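Long-range contact in Rna-directed RNA polymerase (PDB 3ZED), which probably copies the viral RNA genome as an RNA-dependent RNA polymerase and is probably found both free and covalently attached to that RNA: residues D28-D40 with H114-L128. Numbering follows the deposited sequence.
Sequences DVLIPKRFRPAKD and HDEVGTFGAPDITLL
Arg34 and Gly118 form the central polar link: NH1 and NH2 of the guanidinium converge end-on on Gly118 O, 2.7 Å from NH1, with the oxygen in the guanidinium plane. Bends at chi2 and chi3 (-57° and -67°) fold the long side chain down to this carbonyl. Val117 CG1 lies over one guanidinium face and Ala122 CA over the opposite one, while Pro123 CD packs 3.5 Å from Arg34 CD; the flat cation is thus clamped by small apolar groups. A further bond joins His114 ND1 to Pro37 O at 3.0 Å, lying in both the ring plane and the carbonyl plane. One water bridges Ala38 O and His114 N.

Lys39 adds a CH-pi contact, its CG 3.7 Å from the centroid of the His114 ring, and Arg36 CD approaches the other face. Branched Val117 serves both arginines, for its CG2 sits over the centre of the Arg36 guanidinium, 3.6 Å from CZ.

Apolar packing takes over near helix 125-137. Ile31 CG2 meets Ile125 CD1 at 3.6 Å, and Leu128 CD2 touches Pro32 CD at 3.8 Å; Ile154 of helix 143-156 also packs on Pro32 and Ile125. Asp124 suits the N-cap because its short carboxylate reaches a first-turn N-H lacking a helical acceptor: OD1 takes Leu127 N. Together these contacts lay an irregular N-terminal arm along a surface loop and the N-capped start of helix 125-137, within the birnavirus VP1 palm-family region.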
loop_
_atom_site.group_PDB
_atom_site.type_symbol
_atom_site.label_atom_id
_atom_site.label_comp_id
_atom_site.label_asym_id
_atom_site.label_seq_id
_atom_site.Cartn_x
_atom_site.Cartn_y
_atom_site.Cartn_z
ATOM N N ASP B 28 -5.534 -26.929 -31.995
ATOM C CA ASP B 28 -6.053 -27.071 -30.643
ATOM C C ASP B 28 -4.887 -27.562 -29.770
ATOM O O ASP B 28 -5.025 -27.682 -28.544
ATOM C CB ASP B 28 -7.293 -27.991 -30.588
ATOM C CG ASP B 28 -7.051 -29.433 -30.977
ATOM O OD1 ASP B 28 -6.713 -29.681 -32.160
ATOM O OD2 ASP B 28 -7.254 -30.320 -30.117
ATOM N N VAL B 29 -3.723 -27.834 -30.427
ATOM C CA VAL B 29 -2.478 -28.188 -29.748
ATOM C C VAL B 29 -1.722 -26.877 -29.435
ATOM O O VAL B 29 -1.203 -26.734 -28.318
ATOM C CB VAL B 29 -1.616 -29.215 -30.514
ATOM C CG1 VAL B 29 -0.614 -29.887 -29.582
ATOM C CG2 VAL B 29 -2.485 -30.267 -31.199
ATOM N N LEU B 30 -1.709 -25.901 -30.386
ATOM C CA LEU B 30 -1.086 -24.592 -30.158
ATOM C C LEU B 30 -1.756 -23.894 -28.977
ATOM O O LEU B 30 -1.073 -23.397 -28.079
ATOM C CB LEU B 30 -1.162 -23.692 -31.416
ATOM C CG LEU B 30 -0.840 -22.182 -31.205
ATOM C CD1 LEU B 30 0.654 -21.948 -30.972
ATOM C CD2 LEU B 30 -1.344 -21.343 -32.362
ATOM N N ILE B 31 -3.093 -23.865 -28.975
ATOM C CA ILE B 31 -3.856 -23.199 -27.924
ATOM C C ILE B 31 -4.017 -24.133 -26.727
ATOM O O ILE B 31 -4.655 -25.178 -26.853
ATOM C CB ILE B 31 -5.232 -22.685 -28.431
ATOM C CG1 ILE B 31 -5.152 -21.937 -29.794
ATOM C CG2 ILE B 31 -5.974 -21.890 -27.361
ATOM C CD1 ILE B 31 -4.236 -20.670 -29.876
ATOM N N PRO B 32 -3.465 -23.760 -25.548
ATOM C CA PRO B 32 -3.670 -24.590 -24.348
ATOM C C PRO B 32 -5.152 -24.600 -23.954
ATOM O O PRO B 32 -5.884 -23.674 -24.298
ATOM C CB PRO B 32 -2.806 -23.894 -23.285
ATOM C CG PRO B 32 -1.881 -22.969 -24.071
ATOM C CD PRO B 32 -2.697 -22.537 -25.231
ATOM N N LYS B 33 -5.613 -25.661 -23.289
ATOM C CA LYS B 33 -7.018 -25.720 -22.876
ATOM C C LYS B 33 -7.274 -24.725 -21.742
ATOM O O LYS B 33 -6.375 -24.478 -20.926
ATOM C CB LYS B 33 -7.402 -27.147 -22.441
ATOM N N ARG B 34 -8.491 -24.132 -21.710
ATOM C CA ARG B 34 -8.922 -23.243 -20.633
ATOM C C ARG B 34 -8.821 -23.977 -19.323
ATOM O O ARG B 34 -9.111 -25.176 -19.258
ATOM C CB ARG B 34 -10.384 -22.772 -20.814
ATOM C CG ARG B 34 -10.615 -21.532 -21.656
ATOM C CD ARG B 34 -9.884 -20.290 -21.180
ATOM N NE ARG B 34 -10.328 -19.743 -19.894
ATOM C CZ ARG B 34 -11.306 -18.852 -19.745
ATOM N NH1 ARG B 34 -12.014 -18.452 -20.792
ATOM N NH2 ARG B 34 -11.594 -18.370 -18.545
ATOM N N PHE B 35 -8.403 -23.271 -18.285
ATOM C CA PHE B 35 -8.301 -23.854 -16.970
ATOM C C PHE B 35 -9.674 -23.850 -16.343
ATOM O O PHE B 35 -10.359 -22.820 -16.361
ATOM C CB PHE B 35 -7.283 -23.071 -16.117
ATOM C CG PHE B 35 -7.255 -23.433 -14.652
ATOM C CD1 PHE B 35 -6.926 -24.727 -14.239
ATOM C CD2 PHE B 35 -7.526 -22.477 -13.684
ATOM C CE1 PHE B 35 -6.875 -25.049 -12.880
ATOM C CE2 PHE B 35 -7.469 -22.796 -12.323
ATOM C CZ PHE B 35 -7.144 -24.074 -11.928
ATOM N N ARG B 36 -10.095 -25.019 -15.833
ATOM C CA ARG B 36 -11.354 -25.171 -15.117
ATOM C C ARG B 36 -11.006 -25.489 -13.674
ATOM O O ARG B 36 -10.558 -26.611 -13.401
ATOM C CB ARG B 36 -12.259 -26.247 -15.746
ATOM C CG ARG B 36 -13.640 -26.367 -15.074
ATOM C CD ARG B 36 -14.644 -27.187 -15.876
ATOM N NE ARG B 36 -15.138 -26.539 -17.102
ATOM C CZ ARG B 36 -16.182 -25.712 -17.181
ATOM N NH1 ARG B 36 -16.850 -25.366 -16.089
ATOM N NH2 ARG B 36 -16.545 -25.204 -18.349
ATOM N N PRO B 37 -11.146 -24.518 -12.743
ATOM C CA PRO B 37 -10.823 -24.812 -11.337
ATOM C C PRO B 37 -11.620 -26.015 -10.820
ATOM O O PRO B 37 -12.750 -26.223 -11.243
ATOM C CB PRO B 37 -11.206 -23.521 -10.603
ATOM C CG PRO B 37 -11.157 -22.460 -11.656
ATOM C CD PRO B 37 -11.642 -23.132 -12.902
ATOM N N ALA B 38 -10.995 -26.840 -9.972
ATOM C CA ALA B 38 -11.627 -28.017 -9.386
ATOM C C ALA B 38 -12.726 -27.592 -8.411
ATOM O O ALA B 38 -12.722 -26.445 -7.948
ATOM C CB ALA B 38 -10.578 -28.858 -8.654
ATOM N N LYS B 39 -13.646 -28.506 -8.090
ATOM C CA LYS B 39 -14.682 -28.255 -7.092
ATOM C C LYS B 39 -13.962 -27.943 -5.774
ATOM O O LYS B 39 -12.899 -28.527 -5.505
ATOM C CB LYS B 39 -15.642 -29.450 -6.956
ATOM C CG LYS B 39 -16.485 -29.720 -8.207
ATOM C CD LYS B 39 -17.175 -31.086 -8.143
ATOM C CE LYS B 39 -17.761 -31.539 -9.464
ATOM N NZ LYS B 39 -19.090 -30.926 -9.734
ATOM N N ASP B 40 -14.455 -26.946 -5.029
ATOM C CA ASP B 40 -13.802 -26.516 -3.799
ATOM C C ASP B 40 -14.441 -27.207 -2.596
ATOM O O ASP B 40 -15.558 -26.831 -2.225
ATOM C CB ASP B 40 -13.877 -24.988 -3.668
ATOM C CG ASP B 40 -12.958 -24.394 -2.622
ATOM O OD1 ASP B 40 -12.535 -25.132 -1.703
ATOM O OD2 ASP B 40 -12.672 -23.190 -2.712
ATOM N N HIS B 114 -15.413 -23.806 -10.977
ATOM C CA HIS B 114 -15.764 -25.054 -11.639
ATOM C C HIS B 114 -16.989 -24.921 -12.561
ATOM O O HIS B 114 -17.005 -25.542 -13.621
ATOM C CB HIS B 114 -16.005 -26.163 -10.610
ATOM C CG HIS B 114 -16.091 -27.527 -11.218
ATOM N ND1 HIS B 114 -14.959 -28.191 -11.670
ATOM C CD2 HIS B 114 -17.177 -28.297 -11.465
ATOM C CE1 HIS B 114 -15.390 -29.347 -12.150
ATOM N NE2 HIS B 114 -16.717 -29.453 -12.053
ATOM N N ASP B 115 -17.976 -24.097 -12.180
ATOM C CA ASP B 115 -19.212 -23.946 -12.933
ATOM C C ASP B 115 -19.274 -22.691 -13.822
ATOM O O ASP B 115 -20.245 -22.527 -14.564
ATOM C CB ASP B 115 -20.397 -23.960 -11.962
ATOM C CG ASP B 115 -20.535 -25.272 -11.208
ATOM O OD1 ASP B 115 -20.607 -26.335 -11.868
ATOM O OD2 ASP B 115 -20.554 -25.237 -9.963
ATOM N N GLU B 116 -18.247 -21.840 -13.792
ATOM C CA GLU B 116 -18.230 -20.626 -14.612
ATOM C C GLU B 116 -16.815 -20.317 -15.118
ATOM O O GLU B 116 -15.993 -19.755 -14.390
ATOM C CB GLU B 116 -18.819 -19.437 -13.828
ATOM C CG GLU B 116 -19.159 -18.227 -14.685
ATOM C CD GLU B 116 -19.641 -17.015 -13.905
ATOM O OE1 GLU B 116 -20.506 -17.176 -13.013
ATOM O OE2 GLU B 116 -19.175 -15.894 -14.209
ATOM N N VAL B 117 -16.544 -20.736 -16.367
ATOM C CA VAL B 117 -15.293 -20.507 -17.098
ATOM C C VAL B 117 -15.679 -19.666 -18.328
ATOM O O VAL B 117 -16.048 -20.227 -19.367
ATOM C CB VAL B 117 -14.535 -21.823 -17.462
ATOM C CG1 VAL B 117 -13.182 -21.533 -18.119
ATOM C CG2 VAL B 117 -14.353 -22.721 -16.246
ATOM N N GLY B 118 -15.678 -18.341 -18.154
ATOM C CA GLY B 118 -16.067 -17.388 -19.190
ATOM C C GLY B 118 -15.001 -16.407 -19.645
ATOM O O GLY B 118 -13.808 -16.735 -19.679
ATOM N N THR B 119 -15.443 -15.190 -20.024
ATOM C CA THR B 119 -14.593 -14.097 -20.532
ATOM C C THR B 119 -13.693 -13.532 -19.438
ATOM O O THR B 119 -12.609 -13.037 -19.748
ATOM C CB THR B 119 -15.434 -12.979 -21.164
ATOM O OG1 THR B 119 -16.364 -12.483 -20.201
ATOM C CG2 THR B 119 -16.154 -13.426 -22.422
ATOM N N PHE B 120 -14.141 -13.571 -18.175
ATOM C CA PHE B 120 -13.334 -13.117 -17.055
ATOM C C PHE B 120 -12.209 -14.128 -16.817
ATOM O O PHE B 120 -12.477 -15.320 -16.605
ATOM C CB PHE B 120 -14.177 -12.907 -15.780
ATOM C CG PHE B 120 -13.354 -12.442 -14.599
ATOM C CD1 PHE B 120 -12.999 -11.102 -14.460
ATOM C CD2 PHE B 120 -12.904 -13.348 -13.647
ATOM C CE1 PHE B 120 -12.217 -10.675 -13.380
ATOM C CE2 PHE B 120 -12.124 -12.922 -12.562
ATOM C CZ PHE B 120 -11.782 -11.589 -12.436
ATOM N N GLY B 121 -10.969 -13.634 -16.896
ATOM C CA GLY B 121 -9.754 -14.418 -16.722
ATOM C C GLY B 121 -9.375 -15.191 -17.964
ATOM O O GLY B 121 -8.545 -16.104 -17.901
ATOM N N ALA B 122 -9.999 -14.855 -19.106
ATOM C CA ALA B 122 -9.716 -15.515 -20.372
ATOM C C ALA B 122 -8.313 -15.127 -20.878
ATOM O O ALA B 122 -7.978 -13.953 -20.866
ATOM C CB ALA B 122 -10.775 -15.165 -21.405
ATOM N N PRO B 123 -7.461 -16.104 -21.256
ATOM C CA PRO B 123 -6.132 -15.752 -21.771
ATOM C C PRO B 123 -6.239 -15.090 -23.140
ATOM O O PRO B 123 -7.204 -15.359 -23.874
ATOM C CB PRO B 123 -5.421 -17.113 -21.871
ATOM C CG PRO B 123 -6.507 -18.083 -22.055
ATOM C CD PRO B 123 -7.685 -17.561 -21.299
ATOM N N ASP B 124 -5.261 -14.249 -23.507
ATOM C CA ASP B 124 -5.290 -13.607 -24.826
ATOM C C ASP B 124 -4.766 -14.576 -25.910
ATOM O O ASP B 124 -3.617 -14.497 -26.351
ATOM C CB ASP B 124 -4.521 -12.274 -24.833
ATOM C CG ASP B 124 -4.834 -11.405 -26.027
ATOM O OD1 ASP B 124 -5.435 -11.917 -27.005
ATOM O OD2 ASP B 124 -4.446 -10.238 -26.012
ATOM N N ILE B 125 -5.658 -15.469 -26.349
ATOM C CA ILE B 125 -5.475 -16.506 -27.366
ATOM C C ILE B 125 -5.305 -15.871 -28.763
ATOM O O ILE B 125 -4.599 -16.441 -29.611
ATOM C CB ILE B 125 -6.704 -17.476 -27.280
ATOM C CG1 ILE B 125 -6.622 -18.348 -26.007
ATOM C CG2 ILE B 125 -6.918 -18.340 -28.515
ATOM C CD1 ILE B 125 -5.207 -18.844 -25.586
ATOM N N THR B 126 -5.939 -14.695 -28.992
ATOM C CA THR B 126 -5.810 -13.960 -30.259
ATOM C C THR B 126 -4.343 -13.531 -30.395
ATOM O O THR B 126 -3.751 -13.777 -31.439
ATOM C CB THR B 126 -6.817 -12.797 -30.347
ATOM O OG1 THR B 126 -8.117 -13.308 -30.051
ATOM C CG2 THR B 126 -6.857 -12.164 -31.731
ATOM N N LEU B 127 -3.742 -12.982 -29.315
ATOM C CA LEU B 127 -2.335 -12.565 -29.302
ATOM C C LEU B 127 -1.408 -13.776 -29.517
ATOM O O LEU B 127 -0.458 -13.671 -30.300
ATOM C CB LEU B 127 -1.979 -11.794 -28.006
ATOM C CG LEU B 127 -0.527 -11.316 -27.830
ATOM C CD1 LEU B 127 -0.110 -10.323 -28.918
ATOM C CD2 LEU B 127 -0.321 -10.720 -26.471
ATOM N N LEU B 128 -1.705 -14.925 -28.902
ATOM C CA LEU B 128 -0.894 -16.143 -29.066
ATOM C C LEU B 128 -0.869 -16.591 -30.534
ATOM O O LEU B 128 0.194 -17.012 -31.026
ATOM C CB LEU B 128 -1.411 -17.301 -28.152
ATOM C CG LEU B 128 -0.719 -18.674 -28.301
ATOM C CD1 LEU B 128 0.778 -18.571 -28.017
ATOM C CD2 LEU B 128 -1.335 -19.698 -27.375
HETATM O O HOH W 1 -14.677 -24.227 -8.177
#